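Local coordinates for protein 16S rRNA (guanine(1405)-N(7))-methyltransferase (Klebsiella pneumoniae, PDB 6PI9) that probably methylates N7 of guanine 1405 in 16S rRNA, using S-adenosyl-L-methionine as methyl donor, and so confers resistance to aminoglycosides, at residues Met32-Arg37 and Glu45-Thr50; His53-Ala58 and Leu186-Ala191; Glu152-Arg155 and Thr161-Arg164; Asp231-Ile236 and Tyr255-Thr260; Arg235-Pro238 and Ser242-Asp245. All coordinates share one frame; numbering follows the deposited sequence.

Interaction 1. Residues Met32-Arg37 and Glu45-Thr50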
# COMPACT_ATOMS: atom_id res chain seq x y z
N MET A 32 -7.99 -15.91 13.24
CA MET A 32 -7.69 -17.23 13.80
C MET A 32 -6.34 -17.79 13.31
O MET A 32 -5.69 -18.57 14.02
CB MET A 32 -8.82 -18.22 13.46
CG MET A 32 -10.14 -17.88 14.11
SD MET A 32 -10.09 -17.65 15.89
CE MET A 32 -9.69 -19.32 16.45
N GLU A 33 -5.91 -17.41 12.10
CA GLU A 33 -4.58 -17.80 11.65
C GLU A 33 -3.50 -17.13 12.50
O GLU A 33 -2.44 -17.73 12.77
CB GLU A 33 -4.40 -17.42 10.18
CG GLU A 33 -5.19 -18.28 9.25
CD GLU A 33 -5.11 -17.83 7.79
OE1 GLU A 33 -4.33 -16.88 7.52
OE2 GLU A 33 -5.83 -18.41 6.92
N LEU A 34 -3.76 -15.92 12.99
CA LEU A 34 -2.73 -15.19 13.74
C LEU A 34 -2.79 -15.45 15.23
O LEU A 34 -1.75 -15.36 15.94
CB LEU A 34 -2.88 -13.68 13.48
CG LEU A 34 -2.58 -13.33 12.01
CD1 LEU A 34 -3.09 -11.92 11.67
CD2 LEU A 34 -1.08 -13.43 11.75
N LEU A 35 -3.98 -15.80 15.71
CA LEU A 35 -4.18 -16.00 17.14
C LEU A 35 -3.19 -16.95 17.76
O LEU A 35 -2.86 -16.74 18.92
CB LEU A 35 -5.60 -16.49 17.45
CG LEU A 35 -5.85 -16.72 18.95
CD1 LEU A 35 -5.76 -15.45 19.74
CD2 LEU A 35 -7.20 -17.31 19.10
N PRO A 36 -2.70 -18.01 17.14
CA PRO A 36 -1.70 -18.83 17.85
C PRO A 36 -0.29 -18.28 17.83
O PRO A 36 0.56 -18.81 18.58
CB PRO A 36 -1.76 -20.19 17.14
CG PRO A 36 -2.47 -19.91 15.85
CD PRO A 36 -3.37 -18.76 16.06
N ARG A 37 -0.03 -17.18 17.13
CA ARG A 37 1.31 -16.60 17.15
C ARG A 37 1.56 -15.49 18.21
O ARG A 37 2.69 -15.02 18.29
CB ARG A 37 1.64 -16.05 15.77
CG ARG A 37 1.29 -17.14 14.77
CD ARG A 37 1.54 -16.70 13.33
NE ARG A 37 0.95 -17.54 12.27
CZ ARG A 37 0.91 -17.14 10.99
NH1 ARG A 37 1.39 -15.92 10.69
NH2 ARG A 37 0.38 -17.91 10.02
N GLU A 45 -5.02 -9.14 17.45
CA GLU A 45 -5.96 -8.17 16.87
C GLU A 45 -5.21 -7.11 16.06
O GLU A 45 -5.60 -6.78 14.95
CB GLU A 45 -6.77 -7.53 18.02
CG GLU A 45 -7.77 -6.42 17.60
CD GLU A 45 -8.28 -5.62 18.81
OE1 GLU A 45 -8.16 -6.10 19.96
OE2 GLU A 45 -8.79 -4.50 18.62
N LYS A 46 -4.18 -6.50 16.66
CA LYS A 46 -3.40 -5.53 15.90
C LYS A 46 -2.79 -6.17 14.65
O LYS A 46 -2.80 -5.58 13.56
CB LYS A 46 -2.28 -4.93 16.77
CG LYS A 46 -2.78 -4.16 18.00
CD LYS A 46 -1.64 -3.77 19.02
CE LYS A 46 -2.28 -3.13 20.26
NZ LYS A 46 -1.37 -2.87 21.44
N ALA A 47 -2.25 -7.39 14.80
CA ALA A 47 -1.67 -8.07 13.62
C ALA A 47 -2.73 -8.32 12.56
O ALA A 47 -2.47 -8.23 11.36
CB ALA A 47 -0.99 -9.38 14.03
N ALA A 48 -3.95 -8.64 12.99
CA ALA A 48 -5.00 -8.92 12.01
C ALA A 48 -5.44 -7.65 11.33
O ALA A 48 -5.74 -7.64 10.13
CB ALA A 48 -6.20 -9.57 12.70
N ARG A 49 -5.52 -6.56 12.09
CA ARG A 49 -5.85 -5.28 11.48
C ARG A 49 -4.82 -4.93 10.42
O ARG A 49 -5.16 -4.52 9.31
CB ARG A 49 -5.94 -4.22 12.58
CG ARG A 49 -6.48 -2.92 12.08
CD ARG A 49 -7.12 -2.13 13.20
NE ARG A 49 -6.55 -2.38 14.52
CZ ARG A 49 -7.24 -2.82 15.58
NH1 ARG A 49 -8.55 -3.04 15.49
NH2 ARG A 49 -6.61 -3.00 16.76
N THR A 50 -3.53 -5.09 10.75
CA THR A 50 -2.50 -4.79 9.74
C THR A 50 -2.65 -5.67 8.50
O THR A 50 -2.62 -5.17 7.37
CB THR A 50 -1.12 -4.96 10.35
OG1 THR A 50 -0.98 -3.97 11.37
CG2 THR A 50 -0.07 -4.66 9.28

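Interaction 2. Residues His53-Ala58 and Leu186-Ala191. With SAH (S-adenosyl-L-homocysteine), chain B.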
# COMPACT_ATOMS: atom_id res chain seq x y z
N HIS A 53 -5.68 -4.62 6.48
CA HIS A 53 -5.41 -3.38 5.75
C HIS A 53 -4.54 -3.66 4.52
O HIS A 53 -4.79 -3.11 3.45
CB HIS A 53 -4.75 -2.34 6.66
CG HIS A 53 -4.27 -1.10 5.95
ND1 HIS A 53 -2.94 -0.89 5.61
CD2 HIS A 53 -4.93 0.03 5.58
CE1 HIS A 53 -2.81 0.30 5.03
NE2 HIS A 53 -4.01 0.88 4.99
N GLN A 54 -3.53 -4.54 4.67
CA GLN A 54 -2.64 -4.84 3.55
C GLN A 54 -3.38 -5.55 2.42
O GLN A 54 -3.13 -5.26 1.24
CB GLN A 54 -1.46 -5.68 4.01
CG GLN A 54 -0.61 -4.98 5.02
CD GLN A 54 0.48 -5.88 5.54
OE1 GLN A 54 0.90 -5.77 6.70
NE2 GLN A 54 0.95 -6.79 4.67
N ILE A 55 -4.31 -6.45 2.75
CA ILE A 55 -4.92 -7.20 1.66
C ILE A 55 -6.15 -6.52 1.06
O ILE A 55 -6.48 -6.76 -0.11
CB ILE A 55 -5.26 -8.64 2.09
CG1 ILE A 55 -6.48 -8.71 2.98
CG2 ILE A 55 -4.04 -9.32 2.72
CD1 ILE A 55 -6.96 -10.14 3.20
N THR A 56 -6.85 -5.66 1.82
CA THR A 56 -8.00 -5.00 1.21
C THR A 56 -8.22 -3.53 1.59
O THR A 56 -8.61 -2.72 0.74
CB THR A 56 -9.26 -5.83 1.53
OG1 THR A 56 -10.40 -5.22 0.92
CG2 THR A 56 -9.48 -5.95 3.03
N GLY A 57 -7.99 -3.14 2.86
CA GLY A 57 -8.35 -1.79 3.30
C GLY A 57 -7.59 -0.66 2.63
O GLY A 57 -8.12 0.45 2.48
N ALA A 58 -6.33 -0.89 2.24
CA ALA A 58 -5.51 0.23 1.78
C ALA A 58 -5.96 0.77 0.43
O ALA A 58 -5.63 1.92 0.10
CB ALA A 58 -4.04 -0.18 1.69
N LEU A 186 -2.22 -11.76 -7.78
CA LEU A 186 -1.48 -12.94 -7.35
C LEU A 186 -0.47 -12.66 -6.23
O LEU A 186 -0.32 -13.53 -5.36
CB LEU A 186 -0.77 -13.59 -8.57
CG LEU A 186 -1.73 -14.21 -9.60
CD1 LEU A 186 -0.95 -15.07 -10.65
CD2 LEU A 186 -2.83 -15.05 -8.93
N PRO A 187 0.25 -11.52 -6.19
CA PRO A 187 1.17 -11.34 -5.04
C PRO A 187 0.47 -11.30 -3.72
O PRO A 187 0.99 -11.88 -2.76
CB PRO A 187 1.89 -10.00 -5.31
CG PRO A 187 1.85 -9.88 -6.84
CD PRO A 187 0.51 -10.51 -7.24
N VAL A 188 -0.70 -10.67 -3.63
CA VAL A 188 -1.30 -10.58 -2.31
C VAL A 188 -1.96 -11.90 -1.97
O VAL A 188 -2.04 -12.26 -0.80
CB VAL A 188 -2.30 -9.41 -2.23
CG1 VAL A 188 -3.55 -9.74 -2.98
CG2 VAL A 188 -2.67 -9.11 -0.74
N LEU A 189 -2.42 -12.65 -2.97
CA LEU A 189 -2.95 -13.97 -2.65
C LEU A 189 -1.84 -14.90 -2.15
O LEU A 189 -2.03 -15.64 -1.18
CB LEU A 189 -3.63 -14.50 -3.92
CG LEU A 189 -4.53 -15.70 -3.90
CD1 LEU A 189 -5.85 -15.26 -3.23
CD2 LEU A 189 -4.76 -16.06 -5.37
N GLU A 190 -0.68 -14.88 -2.80
CA GLU A 190 0.42 -15.75 -2.43
C GLU A 190 1.01 -15.35 -1.08
O GLU A 190 1.54 -16.21 -0.34
CB GLU A 190 1.51 -15.72 -3.55
CG GLU A 190 2.63 -16.81 -3.39
CD GLU A 190 2.20 -18.23 -3.82
OE1 GLU A 190 3.00 -19.22 -3.58
OE2 GLU A 190 1.08 -18.36 -4.37
N ALA A 191 0.88 -14.06 -0.72
CA ALA A 191 1.27 -13.60 0.61
C ALA A 191 0.38 -14.19 1.68
O ALA A 191 0.79 -14.29 2.86
CB ALA A 191 1.23 -12.08 0.66
N SAH B . -8.30 -6.43 -9.57
CA SAH B . -8.67 -5.06 -9.14
CB SAH B . -8.30 -4.85 -7.68
CG SAH B . -6.84 -5.15 -7.26
SD SAH B . -6.51 -4.56 -5.54
C SAH B . -7.97 -4.00 -10.01
O SAH B . -6.91 -4.34 -10.57
OXT SAH B . -8.41 -2.84 -10.11
C5' SAH B . -6.56 -6.19 -4.68
C4' SAH B . -8.00 -6.69 -4.37
O4' SAH B . -7.95 -8.05 -3.90
C3' SAH B . -8.84 -5.88 -3.34
O3' SAH B . -10.08 -5.45 -3.92
C2' SAH B . -9.12 -6.86 -2.20
O2' SAH B . -10.44 -6.65 -1.70
C1' SAH B . -9.03 -8.19 -2.96
N9 SAH B . -8.64 -9.33 -2.14
C8 SAH B . -7.54 -9.42 -1.33
N7 SAH B . -7.48 -10.70 -0.85
C5 SAH B . -8.58 -11.37 -1.31
C6 SAH B . -9.08 -12.64 -1.11
N6 SAH B . -8.51 -13.50 -0.29
N1 SAH B . -10.20 -13.02 -1.82
C2 SAH B . -10.87 -12.15 -2.62
N3 SAH B . -10.41 -10.87 -2.81
C4 SAH B . -9.27 -10.53 -2.15

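Interaction 3. Residues Glu152-Arg155 and Thr161-Arg164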
# COMPACT_ATOMS: atom_id res chain seq x y z
N GLU A 152 -24.98 -2.00 -7.85
CA GLU A 152 -25.84 -0.83 -7.99
C GLU A 152 -25.60 -0.11 -9.31
O GLU A 152 -26.54 0.26 -10.01
CB GLU A 152 -25.60 0.12 -6.82
CG GLU A 152 -26.06 -0.44 -5.49
CD GLU A 152 -25.96 0.58 -4.37
OE1 GLU A 152 -26.27 1.77 -4.62
OE2 GLU A 152 -25.58 0.17 -3.24
N THR A 153 -24.33 0.10 -9.65
CA THR A 153 -24.02 0.82 -10.88
C THR A 153 -24.50 0.02 -12.09
O THR A 153 -25.08 0.57 -13.02
CB THR A 153 -22.52 1.09 -10.96
OG1 THR A 153 -22.12 1.83 -9.80
CG2 THR A 153 -22.14 1.85 -12.25
N ALA A 154 -24.25 -1.30 -12.07
CA ALA A 154 -24.62 -2.14 -13.20
C ALA A 154 -26.13 -2.16 -13.43
O ALA A 154 -26.59 -2.02 -14.56
CB ALA A 154 -24.09 -3.56 -12.98
N ARG A 155 -26.93 -2.34 -12.36
CA ARG A 155 -28.37 -2.35 -12.54
C ARG A 155 -28.88 -1.00 -13.05
O ARG A 155 -29.82 -0.96 -13.86
CB ARG A 155 -29.08 -2.73 -11.24
CG ARG A 155 -28.83 -4.16 -10.76
CD ARG A 155 -29.82 -4.48 -9.65
NE ARG A 155 -29.32 -5.51 -8.73
CZ ARG A 155 -28.54 -5.25 -7.68
NH1 ARG A 155 -28.10 -4.02 -7.45
NH2 ARG A 155 -28.15 -6.23 -6.89
N THR A 161 -23.50 -7.18 -15.97
CA THR A 161 -22.46 -7.28 -14.96
C THR A 161 -23.04 -7.28 -13.55
O THR A 161 -23.97 -6.54 -13.24
CB THR A 161 -21.48 -6.13 -15.15
OG1 THR A 161 -20.68 -6.40 -16.31
CG2 THR A 161 -20.52 -5.98 -13.98
N ARG A 162 -22.44 -8.12 -12.69
CA ARG A 162 -22.84 -8.25 -11.29
C ARG A 162 -21.58 -8.54 -10.49
O ARG A 162 -20.56 -8.90 -11.05
CB ARG A 162 -23.84 -9.39 -11.08
CG ARG A 162 -25.25 -9.19 -11.66
CD ARG A 162 -26.00 -8.02 -11.08
NE ARG A 162 -27.36 -7.90 -11.61
CZ ARG A 162 -27.68 -7.26 -12.75
NH1 ARG A 162 -26.74 -6.66 -13.46
NH2 ARG A 162 -28.96 -7.19 -13.16
N ALA A 163 -21.67 -8.45 -9.17
CA ALA A 163 -20.56 -8.86 -8.31
C ALA A 163 -21.10 -9.62 -7.11
O ALA A 163 -22.27 -9.47 -6.73
CB ALA A 163 -19.72 -7.68 -7.83
N ARG A 164 -20.23 -10.43 -6.49
CA ARG A 164 -20.65 -11.17 -5.32
C ARG A 164 -19.47 -11.35 -4.38
O ARG A 164 -18.31 -11.23 -4.77
CB ARG A 164 -21.19 -12.55 -5.71
CG ARG A 164 -20.08 -13.34 -6.43
CD ARG A 164 -20.26 -14.76 -6.12
NE ARG A 164 -19.38 -15.73 -6.76
CZ ARG A 164 -18.47 -16.46 -6.13
NH1 ARG A 164 -18.27 -16.33 -4.80
NH2 ARG A 164 -17.80 -17.37 -6.82

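Interaction 4. Residues Asp231-Ile236 and Tyr255-Thr260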
# COMPACT_ATOMS: atom_id res chain seq x y z
N ASP A 231 9.76 -13.18 -13.17
CA ASP A 231 10.46 -14.43 -12.90
C ASP A 231 9.59 -15.35 -12.06
O ASP A 231 9.55 -16.58 -12.29
CB ASP A 231 11.77 -14.20 -12.15
CG ASP A 231 12.85 -13.52 -12.97
OD1 ASP A 231 12.85 -13.53 -14.22
OD2 ASP A 231 13.74 -12.97 -12.30
N TRP A 232 8.92 -14.79 -11.05
CA TRP A 232 8.11 -15.61 -10.17
C TRP A 232 6.95 -16.20 -10.93
O TRP A 232 6.67 -17.41 -10.85
CB TRP A 232 7.60 -14.76 -9.00
CG TRP A 232 6.60 -15.48 -8.14
CD1 TRP A 232 6.88 -16.35 -7.09
CD2 TRP A 232 5.17 -15.41 -8.23
NE1 TRP A 232 5.71 -16.82 -6.57
CE2 TRP A 232 4.65 -16.24 -7.22
CE3 TRP A 232 4.29 -14.69 -9.05
CZ2 TRP A 232 3.31 -16.42 -7.04
CZ3 TRP A 232 2.91 -14.84 -8.84
CH2 TRP A 232 2.44 -15.70 -7.85
N PHE A 233 6.28 -15.35 -11.70
CA PHE A 233 5.15 -15.85 -12.48
C PHE A 233 5.59 -16.96 -13.43
O PHE A 233 4.93 -18.00 -13.55
CB PHE A 233 4.50 -14.68 -13.24
CG PHE A 233 3.23 -15.08 -13.98
CD1 PHE A 233 2.17 -15.59 -13.28
CD2 PHE A 233 3.13 -14.91 -15.35
CE1 PHE A 233 0.98 -15.93 -13.93
CE2 PHE A 233 1.92 -15.26 -16.02
CZ PHE A 233 0.86 -15.76 -15.28
N GLU A 234 6.71 -16.77 -14.12
CA GLU A 234 7.07 -17.80 -15.09
C GLU A 234 7.40 -19.10 -14.38
O GLU A 234 7.19 -20.19 -14.94
CB GLU A 234 8.23 -17.34 -15.96
CG GLU A 234 8.06 -15.92 -16.47
CD GLU A 234 7.27 -15.72 -17.76
OE1 GLU A 234 7.48 -14.64 -18.38
OE2 GLU A 234 6.45 -16.59 -18.15
N ARG A 235 7.82 -19.02 -13.13
CA ARG A 235 8.18 -20.21 -12.39
C ARG A 235 6.94 -20.92 -11.84
O ARG A 235 6.88 -22.15 -11.83
CB ARG A 235 9.14 -19.84 -11.26
CG ARG A 235 9.41 -20.97 -10.32
CD ARG A 235 10.60 -20.69 -9.43
NE ARG A 235 10.40 -19.56 -8.53
CZ ARG A 235 9.72 -19.63 -7.39
NH1 ARG A 235 9.13 -20.78 -7.04
NH2 ARG A 235 9.60 -18.56 -6.59
N ILE A 236 5.92 -20.18 -11.42
CA ILE A 236 4.77 -20.87 -10.81
C ILE A 236 3.69 -21.19 -11.83
O ILE A 236 2.76 -21.94 -11.52
CB ILE A 236 4.16 -20.08 -9.64
CG1 ILE A 236 3.55 -18.76 -10.12
CG2 ILE A 236 5.23 -19.82 -8.54
CD1 ILE A 236 2.02 -18.73 -10.23
N TYR A 255 -0.04 -9.94 -18.57
CA TYR A 255 0.15 -11.22 -19.26
C TYR A 255 -1.17 -11.70 -19.83
O TYR A 255 -2.17 -11.75 -19.11
CB TYR A 255 0.60 -12.31 -18.29
CG TYR A 255 2.05 -12.20 -17.87
CD1 TYR A 255 3.05 -12.80 -18.60
CD2 TYR A 255 2.40 -11.49 -16.72
CE1 TYR A 255 4.40 -12.69 -18.18
CE2 TYR A 255 3.73 -11.38 -16.33
CZ TYR A 255 4.69 -11.97 -17.04
OH TYR A 255 6.01 -11.86 -16.62
N LEU A 256 -1.18 -12.09 -21.10
CA LEU A 256 -2.33 -12.75 -21.70
C LEU A 256 -2.00 -14.24 -21.75
O LEU A 256 -1.01 -14.64 -22.36
CB LEU A 256 -2.58 -12.20 -23.12
CG LEU A 256 -2.71 -10.67 -23.24
CD1 LEU A 256 -3.02 -10.24 -24.71
CD2 LEU A 256 -3.75 -10.13 -22.26
N VAL A 257 -2.83 -15.05 -21.13
CA VAL A 257 -2.50 -16.43 -20.82
C VAL A 257 -3.57 -17.33 -21.41
O VAL A 257 -4.77 -17.07 -21.23
CB VAL A 257 -2.42 -16.62 -19.30
CG1 VAL A 257 -2.16 -18.07 -18.94
CG2 VAL A 257 -1.35 -15.68 -18.73
N GLU A 258 -3.14 -18.41 -22.03
CA GLU A 258 -4.04 -19.29 -22.76
C GLU A 258 -3.93 -20.71 -22.22
O GLU A 258 -2.85 -21.16 -21.82
CB GLU A 258 -3.73 -19.27 -24.24
CG GLU A 258 -4.92 -19.27 -25.10
CD GLU A 258 -4.53 -19.15 -26.55
OE1 GLU A 258 -3.35 -19.44 -26.88
OE2 GLU A 258 -5.42 -18.79 -27.34
N ARG A 259 -5.06 -21.39 -22.15
CA ARG A 259 -5.04 -22.75 -21.64
C ARG A 259 -4.60 -23.67 -22.77
O ARG A 259 -5.20 -23.67 -23.84
CB ARG A 259 -6.42 -23.14 -21.10
CG ARG A 259 -6.34 -24.24 -20.04
CD ARG A 259 -7.54 -24.24 -19.09
NE ARG A 259 -7.51 -23.16 -18.09
CZ ARG A 259 -7.12 -23.32 -16.82
NH1 ARG A 259 -6.71 -24.50 -16.38
NH2 ARG A 259 -7.15 -22.30 -15.99
N THR A 260 -3.51 -24.39 -22.54
CA THR A 260 -3.00 -25.37 -23.49
C THR A 260 -3.47 -26.78 -23.06
O THR A 260 -3.67 -27.06 -21.86
CB THR A 260 -1.47 -25.33 -23.59
OG1 THR A 260 -1.06 -23.97 -23.77
CG2 THR A 260 -0.99 -26.15 -24.77
OXT THR A 260 -3.67 -27.64 -23.91

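Interaction 5. Residues Arg235-Pro238 and Ser242-Asp245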
# COMPACT_ATOMS: atom_id res chain seq x y z
N ARG A 235 7.82 -19.02 -13.13
CA ARG A 235 8.18 -20.21 -12.39
C ARG A 235 6.94 -20.92 -11.84
O ARG A 235 6.88 -22.15 -11.83
CB ARG A 235 9.14 -19.84 -11.26
CG ARG A 235 9.41 -20.97 -10.32
CD ARG A 235 10.60 -20.69 -9.43
NE ARG A 235 10.40 -19.56 -8.53
CZ ARG A 235 9.72 -19.63 -7.39
NH1 ARG A 235 9.13 -20.78 -7.04
NH2 ARG A 235 9.60 -18.56 -6.59
N ILE A 236 5.92 -20.18 -11.42
CA ILE A 236 4.77 -20.87 -10.81
C ILE A 236 3.69 -21.19 -11.83
O ILE A 236 2.76 -21.94 -11.52
CB ILE A 236 4.16 -20.08 -9.64
CG1 ILE A 236 3.55 -18.76 -10.12
CG2 ILE A 236 5.23 -19.82 -8.54
CD1 ILE A 236 2.02 -18.73 -10.23
N LEU A 237 3.77 -20.63 -13.03
CA LEU A 237 2.67 -20.85 -13.97
C LEU A 237 2.47 -22.35 -14.21
O LEU A 237 3.40 -23.02 -14.66
CB LEU A 237 2.95 -20.15 -15.30
CG LEU A 237 1.83 -20.28 -16.34
CD1 LEU A 237 0.62 -19.50 -15.85
CD2 LEU A 237 2.31 -19.75 -17.68
N PRO A 238 1.27 -22.90 -14.00
CA PRO A 238 1.04 -24.33 -14.31
C PRO A 238 1.36 -24.69 -15.75
O PRO A 238 1.14 -23.90 -16.67
CB PRO A 238 -0.46 -24.51 -14.02
CG PRO A 238 -0.80 -23.42 -13.04
CD PRO A 238 0.08 -22.25 -13.44
N SER A 242 -0.18 -21.33 -20.98
CA SER A 242 0.91 -20.75 -21.77
C SER A 242 0.69 -19.26 -21.90
O SER A 242 -0.43 -18.82 -22.13
CB SER A 242 1.00 -21.37 -23.17
OG SER A 242 1.90 -22.45 -23.21
N VAL A 243 1.78 -18.50 -21.74
CA VAL A 243 1.75 -17.07 -21.99
C VAL A 243 1.64 -16.83 -23.49
O VAL A 243 2.47 -17.29 -24.29
CB VAL A 243 3.00 -16.38 -21.40
CG1 VAL A 243 3.06 -14.92 -21.83
CG2 VAL A 243 2.97 -16.53 -19.86
N ARG A 244 0.57 -16.16 -23.88
CA ARG A 244 0.43 -15.75 -25.28
C ARG A 244 1.12 -14.41 -25.53
O ARG A 244 1.70 -14.22 -26.60
CB ARG A 244 -1.06 -15.69 -25.66
CG ARG A 244 -1.40 -14.69 -26.74
CD ARG A 244 -1.26 -15.22 -28.19
NE ARG A 244 -2.32 -16.19 -28.49
CZ ARG A 244 -3.58 -15.86 -28.77
NH1 ARG A 244 -3.94 -14.58 -28.81
NH2 ARG A 244 -4.49 -16.80 -29.02
N ASP A 245 1.11 -13.49 -24.56
CA ASP A 245 1.69 -12.17 -24.75
C ASP A 245 1.97 -11.53 -23.40
O ASP A 245 1.30 -11.84 -22.41
CB ASP A 245 0.77 -11.26 -25.54
CG ASP A 245 1.52 -10.14 -26.24
OD1 ASP A 245 0.87 -9.40 -27.00
OD2 ASP A 245 2.76 -10.02 -26.08

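Interaction 1. Residues Met32-Arg37 and Glu45-Thr50
Leu34 makes the apolar contact alone on its side, pressing one methyl against the backbone ridge and the two small side chains of Ala47 and Ala48. Its CD1 lies 3.6 Å from Ala48 CA and 3.7 Å from Ala47 C, closer than to either alanine methyl: Ala48 CB is 4.0 Å and Ala47 CB 4.1 Å from CD1. With CG beside the backbone N (chi1 -66°) and CD1 extended beyond it (chi2 165°), the branch reaches across to the second helix, and the alanines let the chains approach to 6.9 Å between Leu34 CA and Ala48 CA. No hydrogen bond crosses.

No polar bond of any kind joins the two segments. Within helix 41-57, Arg49 NH2 meets Glu45 OE2 at 3.2 Å in a salt bridge one turn along; the carboxylate oxygen lies nearly in the guanidinium plane but is approached from well above its own carboxylate plane. In the other segment, Arg37 N bonds to Leu34 O at 2.8 Å. Leu13 of helix 4-14 covers Ala48 further, while Arg94 of the second subunit hydrogen-bonds Thr50 OG1.

Packing of one leucine methyl on two alanines thus joins two consecutive helices, 24-34 and 41-57, across a short connection: a helix-loop-helix unit in the N-terminal helical part of this aminoglycoside-resistance methyltransferase.

Interaction 2. Residues His53-Ala58 and Leu186-Ala191
Thr56 OG1 holds O2' of the S-adenosyl-L-homocysteine ribose in a hydrogen bond of 3.0 Å, right beside the place where its neighbour Ile55 packs on Val188. Ile55 and Thr56 line the cofactor pocket of this Rossmann-like methyltransferase, and the contact packs helix 41-57 on helix 186-192 across a long stretch of chain. OG1 stands opposite the backbone N of Thr56 (chi1 -179°), which turns the hydroxyl to the sugar. Asp141, Asp167 and Leu168 grip the ligand from elsewhere in the chain.

Across the segments the touch is purely apolar. Val188 points its CB toward helix 41-57 and presents CG2, which sits 3.7 Å from Ile55 CG2 and 3.8 Å from Ile55 CA; the two side chains cross at about a right angle. The other branch of Ile55, CG1, lies between the backbone N and the carbonyl carbon (chi1 75°) and leads away from Val188 toward the adenine, so one residue serves both helix and ligand. Residues 53-57 form a wider pi-type turn, with Ala58 N bonded to His53 O at 3.0 Å. Leu218 of the second subunit packs on Gln54 and Ile55.

On the ligand side, Ile55 CD1 comes within 4.1 Å of N7 of S-adenosyl-L-homocysteine, and the carbonyl oxygen Ile55 O approaches C8 to 3.1 Å.

Interaction 3. Residues Glu152-Arg155 and Thr161-Arg164
Chi1 of -66° sets Arg155 CG beside its own backbone N, and a bend at chi2 (-62°) turns the end of Arg162 back toward Thr161 O and Arg155, bringing the methylene of one arginine over the guanidinium of the other. Arg155 CG sits above the centre of one face of the Arg162 group, 3.9 Å from CZ of Arg162. The two side chains cross at about a right angle. Arg155 has two conformers, so the nearness of its NE to Arg162 NE is doubtful.

The rotation of the Arg162 guanidinium is fixed by carbonyls before it in the chain: NH1 donates to Thr161 O at 2.8 Å, almost straight at 159°, with the oxygen in the guanidinium plane and the donor above the carbonyl plane. NH1 also bonds Trp159 O, so two backbone carbonyls accept from it, which would partly offset its positive charge. Ala154 CB also presses on Thr161 O at 3.0 Å, a tight methyl-to-oxygen approach, and reaches Thr161 CB at 4.3 Å. The Thr161 hydroxyl turns elsewhere, to the backbone N of Ala137, and Asn151 OD1 of helix 144-157 accepts a bond from Ala163 N.

Helix 144-157 thereby packs on the start of edge strand 162-165, completing the unit strand 137-141, helix 144-157, strand 162-165: a beta-alpha-beta crossover of the Rossmann-like fold.

Interaction 4. Residues Asp231-Ile236 and Tyr255-Thr260
Phe233 sets its CD2 over one face of the Tyr255 ring, 3.5 Å above the plane and close to the ring centre. Its chi1 of -174° swings the phenyl away from its own amide nitrogen and toward the sheet. The centroids are 4.6 Å apart with the planes tilted by 49°, an oblique aromatic pair. Further out, Phe233 CZ meets Val257 CG2 at 4.1 Å, the methyl lying at the edge of the phenyl ring. Phe213 of strand 208-214 adds an edge-to-face ring to the same cluster.

Glu234, next along, bends at chi2 and brings OE1 to the edge of the tyrosine, 3.6 Å from Tyr255 OH, with the carboxylate nearly perpendicular to the ring. Helix 225-236 and strand 252-259 run almost parallel here, the axes of these short segments approaching to 12.4 Å.

Carbon packing therefore carries the joint between helix and sheet, and no hydrogen bond crosses it: Tyr255 OH is buried without a partner in the model.

Interaction 5. Residues Arg235-Pro238 and Ser242-Asp245
Neither ring nor guanidinium takes part between Leu237 and Val243: this contact has no flat faces or edges, and two branched aliphatic side chains meet by single methyls. Leu237 CD2 touches Val243 CG2 at 3.9 Å as the side chains pass at a slant, and the same methyl comes within 4.4 Å of Ser242 N.

Leu237 is the first residue to leave helical geometry after helix 225-236. Chi1 of -178° carries its CG away from its own N and out toward Val243, and its CB points at strand 241-248, whereas Ser242 turns its own CB away. Val243 also packs on Tyr255 of the neighbouring strand. Just beyond it, Arg244 and Asp245 both face Leu256 in a classic beta bulge, and Arg244 reaches Glu258 in a salt bridge.

With no bond across it, the touch rests on van der Waals packing and the burial of a little apolar surface: a small, partly exposed patch where the chain turns from the helix end into the outermost strand.

Interactions 1 and 4 are buried, 2 and 3 partly so, and 5 lies at the surface. Helix 41-57 serves both interaction 1 and interaction 2, the first packing it on its preceding helix and the second placing its far end at the cofactor. Interactions 4 and 5 share helix 225-236 and meet neighbouring strands of one sheet, whose other margin carries interaction 3, about 30 Å away between centres. Interactions 2 and 4 touch directly, Leu186 packing on Trp232 and Phe233. Aliphatic methyls make interactions 1, 2 and 5; interaction 4 adds aromatic rings and sets a carboxylate beside a tyrosine edge, and interaction 3 lays an arginine methylene over a guanidinium.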